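Local coordinates for protein oxidoreductase (Methanosarcina mazei, PDB 3KA7) that binds flavin-adenine dinucleotide and probably acts as an oxidoreductase of the flavin-containing amine oxidoreductase family, at residues 282-287 with 351-356; 344-349 with 367-372. All coordinates share one frame; numbering follows the deposited sequence.

In the fold
Both contacts fasten helix 342-356 to one face of the mixed seven-stranded sheet. Contact 1 uses the helix's C-terminal part and strand 280-288; contact 2 uses an earlier turn and strand 362-370, the neighbouring strand at the sheet's edge. Their centres lie about 11 Å apart, and the segments alternate along the chain: 282-287, 344-349, 351-356, 367-372. The two strands run antiparallel and are directly joined, with Lys283 N 2.9 Å from Gln368 O, a probable hydrogen bond. The helix thus rests on two adjacent strands, while the other face of this sheet looks toward the flavin, which Tyr370 touches from the end of strand 362-370.

Contact 1: 282-287 with 351-356; sequences IKICLA and EDLKEI
Leu353 reaches from the helix onto strand 280-288 and sets its CD1 methyl against both Leu286 and Ile284. The closer approach is to Leu286, whose CD2 lies 3.8 Å from Leu353 CD1, the two leucines running side by side with their ends turned opposite ways. The other branch takes part more loosely, Leu353 CD2 lying 4.2 Å from Leu286 CD1. Ile284 adds its short branch: CG2 is 4.1 Å from Leu353 CD1. This methyl is placed by a chi1 of -60°, which sets CG2 anti to the backbone N. The arrangement is plain helix-on-sheet packing in the mixed sheet: alternate strand residues, Ile284 and Leu286, point to the helix, whereas Lys283 and Cys285 between them point to the opposite face, where Lys283 NZ is hydrogen-bonded to Gly52 O. All three touching side chains are buried, and no hydrogen bond crosses between the segments. Next to Leu353, Asp352 ties the helix to a nearby loop and strand by a salt bridge to Arg305 and by hydrogen bonds from the backbone N of Arg306 and Ile307 to OD2. Within the last turn, Asp352 O accepts both Ile356 N, at 2.9 Å, and Glu355 N, at 3.0 Å.

Contact 2: 344-349 with 367-372; sequences SEIEMG and IQSYHD. With FAD (flavin-adenine dinucleotide), chain B.
Ile346 of the helix and Ile367 of the strand interlock through their methyls, their side chains crossing at a slant. The helix belongs to a beta-alpha-beta crossover: strand 326-334 leads through helix 342-356 to the parallel strand 362-370, with strand 280-288 lying between the two in the sheet. The isoleucines meet at both branches. Ile346 CG2 lies 3.7 Å from Ile367 CD1, while the longer arm of Ile346 runs over the short branch of its partner, its CD1 4.1 Å from Ile367 CG2. In Ile367 a chi1 of -59° puts CG2 anti to the backbone N and CG1 beside it, which turns the two branches of CB onto different parts of Ile346. One step of the strand alternation further on, Ser369 also points to the helix, and its OG stands 4.2 Å from Ile346 CD1, a loose contact without a bond. Ile282 of the adjoining strand lies beside both Ile367 and Ser369.

Tyr370 turns to the flavin instead. Its ring stands steeply, at about 76°, to the isoalloxazine plane, so the dimethyl edge of the flavin meets one ring face in a CH-pi arrangement. FAD C8M sits 3.4 Å above the ring plane, offset toward the rim. The Tyr370 hydroxyl makes weak hydrogen bonds with Lys283 NZ and Ser51 O, which may limit how far the ring's outer end can move. An alanine here would remove this aromatic wall, and the flavin's methyl edge would probably be left with a gap beside it. The second methyl, FAD C7M, lies over the same ring, 3.5 Å from Tyr370 CD2.

Contact 1: 282-287 with 351-356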
# COMPACT_ATOMS: atom_id res chain seq x y z
N ILE A 282 -8.97 -8.31 -2.30
CA ILE A 282 -8.84 -9.67 -1.80
C ILE A 282 -7.49 -10.24 -2.21
O ILE A 282 -7.08 -10.11 -3.35
CB ILE A 282 -9.94 -10.58 -2.35
CG1 ILE A 282 -11.30 -10.16 -1.81
CG2 ILE A 282 -9.63 -12.03 -2.01
CD1 ILE A 282 -12.44 -10.61 -2.72
N LYS A 283 -6.81 -10.85 -1.24
CA LYS A 283 -5.50 -11.46 -1.44
C LYS A 283 -5.66 -12.98 -1.36
O LYS A 283 -6.21 -13.50 -0.39
CB LYS A 283 -4.56 -10.98 -0.32
CG LYS A 283 -3.22 -11.70 -0.28
CD LYS A 283 -2.25 -11.09 0.74
CE LYS A 283 -2.92 -10.77 2.06
NZ LYS A 283 -1.90 -10.42 3.09
N ILE A 284 -5.19 -13.68 -2.39
CA ILE A 284 -5.21 -15.14 -2.40
C ILE A 284 -3.77 -15.63 -2.33
O ILE A 284 -2.98 -15.34 -3.22
CB ILE A 284 -5.89 -15.69 -3.68
CG1 ILE A 284 -7.34 -15.20 -3.75
CG2 ILE A 284 -5.81 -17.23 -3.72
CD1 ILE A 284 -8.05 -15.60 -5.04
N CYS A 285 -3.44 -16.36 -1.26
CA CYS A 285 -2.08 -16.88 -1.06
C CYS A 285 -2.04 -18.34 -1.51
O CYS A 285 -2.88 -19.13 -1.10
CB CYS A 285 -1.69 -16.79 0.41
SG CYS A 285 -1.70 -15.07 1.04
N LEU A 286 -1.06 -18.68 -2.35
CA LEU A 286 -0.93 -20.03 -2.88
C LEU A 286 0.31 -20.69 -2.32
O LEU A 286 1.36 -20.05 -2.22
CB LEU A 286 -0.83 -20.00 -4.41
CG LEU A 286 -1.90 -19.20 -5.16
CD1 LEU A 286 -1.62 -19.21 -6.66
CD2 LEU A 286 -3.31 -19.71 -4.86
N ALA A 287 0.19 -21.96 -1.94
CA ALA A 287 1.34 -22.74 -1.56
C ALA A 287 1.75 -23.49 -2.82
O ALA A 287 1.10 -24.46 -3.20
CB ALA A 287 0.96 -23.71 -0.45
N GLU A 351 -11.49 -18.83 -10.22
CA GLU A 351 -11.63 -19.19 -11.63
C GLU A 351 -10.46 -18.63 -12.42
O GLU A 351 -9.92 -19.30 -13.31
CB GLU A 351 -12.93 -18.64 -12.22
CG GLU A 351 -14.17 -19.18 -11.55
CD GLU A 351 -14.09 -20.67 -11.35
OE1 GLU A 351 -14.03 -21.40 -12.36
OE2 GLU A 351 -14.07 -21.12 -10.18
N ASP A 352 -10.07 -17.39 -12.11
CA ASP A 352 -8.94 -16.74 -12.80
C ASP A 352 -7.66 -17.55 -12.68
O ASP A 352 -6.87 -17.58 -13.62
CB ASP A 352 -8.65 -15.33 -12.24
CG ASP A 352 -9.66 -14.29 -12.71
OD1 ASP A 352 -10.31 -14.49 -13.76
OD2 ASP A 352 -9.76 -13.25 -12.02
N LEU A 353 -7.42 -18.12 -11.49
CA LEU A 353 -6.21 -18.90 -11.20
C LEU A 353 -6.01 -20.04 -12.20
O LEU A 353 -4.90 -20.32 -12.63
CB LEU A 353 -6.29 -19.49 -9.79
CG LEU A 353 -6.22 -18.51 -8.61
CD1 LEU A 353 -6.25 -19.27 -7.28
CD2 LEU A 353 -4.96 -17.67 -8.73
N LYS A 354 -7.11 -20.67 -12.59
CA LYS A 354 -7.05 -21.80 -13.51
C LYS A 354 -6.60 -21.36 -14.90
O LYS A 354 -6.01 -22.14 -15.64
CB LYS A 354 -8.43 -22.46 -13.60
CG LYS A 354 -8.98 -22.94 -12.27
CD LYS A 354 -10.41 -23.46 -12.45
CE LYS A 354 -11.09 -23.74 -11.12
NZ LYS A 354 -12.40 -24.42 -11.35
N GLU A 355 -6.88 -20.10 -15.23
CA GLU A 355 -6.55 -19.55 -16.55
C GLU A 355 -5.17 -18.89 -16.56
O GLU A 355 -4.48 -18.89 -17.57
CB GLU A 355 -7.63 -18.57 -17.00
CG GLU A 355 -9.00 -19.25 -17.21
CD GLU A 355 -10.14 -18.31 -17.56
OE1 GLU A 355 -9.96 -17.07 -17.54
OE2 GLU A 355 -11.24 -18.82 -17.85
N ILE A 356 -4.78 -18.34 -15.41
CA ILE A 356 -3.46 -17.74 -15.25
C ILE A 356 -2.40 -18.83 -15.14
O ILE A 356 -1.34 -18.74 -15.76
CB ILE A 356 -3.41 -16.82 -14.00
CG1 ILE A 356 -4.45 -15.69 -14.12
CG2 ILE A 356 -2.03 -16.23 -13.84
CD1 ILE A 356 -4.71 -14.93 -12.79

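Contact 2: 344-349 with 367-372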
# COMPACT_ATOMS: atom_id res chain seq x y z
N SER A 344 -18.83 -14.18 -3.94
CA SER A 344 -18.80 -14.32 -5.39
C SER A 344 -17.54 -13.71 -6.00
O SER A 344 -17.04 -14.20 -7.01
CB SER A 344 -20.07 -13.77 -6.04
OG SER A 344 -20.24 -12.41 -5.72
N GLU A 345 -17.04 -12.64 -5.39
CA GLU A 345 -15.78 -12.04 -5.84
C GLU A 345 -14.64 -13.06 -5.73
O GLU A 345 -13.84 -13.21 -6.65
CB GLU A 345 -15.45 -10.78 -5.03
CG GLU A 345 -16.47 -9.66 -5.20
CD GLU A 345 -16.40 -9.01 -6.58
OE1 GLU A 345 -15.36 -8.41 -6.90
OE2 GLU A 345 -17.41 -9.07 -7.33
N ILE A 346 -14.58 -13.75 -4.61
CA ILE A 346 -13.57 -14.77 -4.38
C ILE A 346 -13.70 -15.89 -5.42
O ILE A 346 -12.71 -16.35 -5.99
CB ILE A 346 -13.68 -15.35 -2.95
CG1 ILE A 346 -13.26 -14.29 -1.94
CG2 ILE A 346 -12.82 -16.59 -2.81
CD1 ILE A 346 -13.66 -14.62 -0.51
N GLU A 347 -14.93 -16.32 -5.67
CA GLU A 347 -15.18 -17.36 -6.66
C GLU A 347 -14.56 -16.98 -8.00
O GLU A 347 -13.97 -17.81 -8.68
CB GLU A 347 -16.68 -17.60 -6.85
CG GLU A 347 -17.41 -18.18 -5.66
CD GLU A 347 -18.94 -18.10 -5.82
OE1 GLU A 347 -19.43 -18.25 -6.96
OE2 GLU A 347 -19.65 -17.89 -4.81
N MSE A 348 -14.72 -15.72 -8.38
CA MSE A 348 -14.21 -15.28 -9.67
C MSE A 348 -12.69 -15.30 -9.70
O MSE A 348 -12.09 -15.66 -10.72
CB MSE A 348 -14.72 -13.88 -9.99
CG MSE A 348 -16.15 -13.88 -10.46
SE MSE A 348 -16.73 -12.04 -10.65
CE MSE A 348 -18.01 -11.98 -9.19
N GLY A 349 -12.06 -14.93 -8.59
CA GLY A 349 -10.61 -14.96 -8.49
C GLY A 349 -10.09 -16.39 -8.63
O GLY A 349 -9.09 -16.65 -9.29
N ILE A 367 -7.13 -17.22 1.97
CA ILE A 367 -7.70 -16.07 1.28
C ILE A 367 -8.03 -15.04 2.34
O ILE A 367 -8.65 -15.37 3.36
CB ILE A 367 -8.97 -16.48 0.52
CG1 ILE A 367 -8.63 -17.58 -0.49
CG2 ILE A 367 -9.66 -15.27 -0.16
CD1 ILE A 367 -9.86 -18.16 -1.18
N GLN A 368 -7.57 -13.81 2.15
CA GLN A 368 -7.77 -12.73 3.11
C GLN A 368 -8.42 -11.52 2.43
O GLN A 368 -7.93 -11.07 1.40
CB GLN A 368 -6.42 -12.32 3.72
CG GLN A 368 -5.70 -13.50 4.44
CD GLN A 368 -4.22 -13.24 4.70
OE1 GLN A 368 -3.82 -12.95 5.83
NE2 GLN A 368 -3.40 -13.35 3.66
N SER A 369 -9.52 -11.01 3.01
CA SER A 369 -10.24 -9.88 2.41
C SER A 369 -10.03 -8.61 3.23
O SER A 369 -9.98 -8.67 4.47
CB SER A 369 -11.73 -10.17 2.30
OG SER A 369 -11.98 -11.29 1.46
N TYR A 370 -9.93 -7.48 2.55
CA TYR A 370 -9.64 -6.21 3.21
C TYR A 370 -10.58 -5.12 2.74
O TYR A 370 -10.78 -4.92 1.55
CB TYR A 370 -8.20 -5.78 2.91
CG TYR A 370 -7.20 -6.78 3.42
CD1 TYR A 370 -6.58 -6.61 4.66
CD2 TYR A 370 -6.88 -7.90 2.68
CE1 TYR A 370 -5.67 -7.54 5.15
CE2 TYR A 370 -5.96 -8.84 3.16
CZ TYR A 370 -5.37 -8.64 4.39
OH TYR A 370 -4.46 -9.56 4.86
N HIS A 371 -11.16 -4.41 3.68
CA HIS A 371 -12.10 -3.38 3.33
C HIS A 371 -12.44 -2.62 4.59
O HIS A 371 -12.05 -3.02 5.69
CB HIS A 371 -13.37 -4.02 2.74
CG HIS A 371 -14.06 -4.98 3.66
ND1 HIS A 371 -13.75 -6.33 3.70
CD2 HIS A 371 -15.05 -4.80 4.56
CE1 HIS A 371 -14.51 -6.93 4.61
NE2 HIS A 371 -15.31 -6.02 5.14
N ASP A 372 -13.11 -1.48 4.40
CA ASP A 372 -13.66 -0.71 5.52
C ASP A 372 -12.63 -0.39 6.61
O ASP A 372 -11.67 0.33 6.34
CB ASP A 372 -14.94 -1.39 6.03
CG ASP A 372 -16.07 -1.32 5.01
OD1 ASP A 372 -16.48 -0.18 4.69
OD2 ASP A 372 -16.51 -2.38 4.50
PA FAD B . -1.90 0.41 10.01
O1A FAD B . -3.31 0.80 9.68
O2A FAD B . -1.36 -0.83 9.34
O5B FAD B . -1.77 0.23 11.60
C5B FAD B . -2.67 0.90 12.47
C4B FAD B . -2.40 0.29 13.84
O4B FAD B . -3.17 0.93 14.85
C3B FAD B . -2.78 -1.19 13.86
O3B FAD B . -1.67 -1.98 14.29
C2B FAD B . -3.93 -1.27 14.86
O2B FAD B . -3.97 -2.48 15.58
C1B FAD B . -3.68 -0.06 15.74
N9A FAD B . -4.87 0.51 16.38
C8A FAD B . -6.13 0.74 15.86
N7A FAD B . -6.88 1.34 16.82
C5A FAD B . -6.11 1.50 17.92
C6A FAD B . -6.37 2.02 19.18
N6A FAD B . -7.53 2.62 19.44
N1A FAD B . -5.35 2.04 20.12
C2A FAD B . -4.10 1.53 19.83
N3A FAD B . -3.85 1.00 18.58
C4A FAD B . -4.85 0.99 17.66
N1 FAD B . 1.72 -1.61 0.64
C2 FAD B . 2.93 -1.67 -0.03
O2 FAD B . 3.72 -0.73 0.05
N3 FAD B . 3.22 -2.78 -0.80
C4 FAD B . 2.32 -3.83 -0.91
O4 FAD B . 2.57 -4.82 -1.60
C4X FAD B . 1.10 -3.77 -0.25
N5 FAD B . 0.18 -4.80 -0.37
C5X FAD B . -1.02 -4.73 0.32
C6 FAD B . -1.94 -5.77 0.22
C7 FAD B . -3.14 -5.71 0.92
C7M FAD B . -4.13 -6.84 0.79
C8 FAD B . -3.41 -4.60 1.71
C8M FAD B . -4.69 -4.49 2.48
C9 FAD B . -2.49 -3.55 1.81
C9A FAD B . -1.29 -3.62 1.11
N10 FAD B . -0.37 -2.58 1.20
C10 FAD B . 0.82 -2.65 0.54
C1' FAD B . -0.68 -1.34 1.97
C2' FAD B . 0.01 -1.42 3.34
O2' FAD B . -0.22 -2.71 3.91
C3' FAD B . -0.55 -0.33 4.25
O3' FAD B . -0.58 0.90 3.53
C4' FAD B . 0.23 -0.09 5.54
O4' FAD B . 0.50 -1.29 6.23
C5' FAD B . -0.67 0.77 6.43
O5' FAD B . 0.13 1.25 7.48
P FAD B . -0.42 2.38 8.45
O1P FAD B . 0.73 3.28 8.85
O2P FAD B . -1.62 3.10 7.87
O3P FAD B . -0.88 1.64 9.80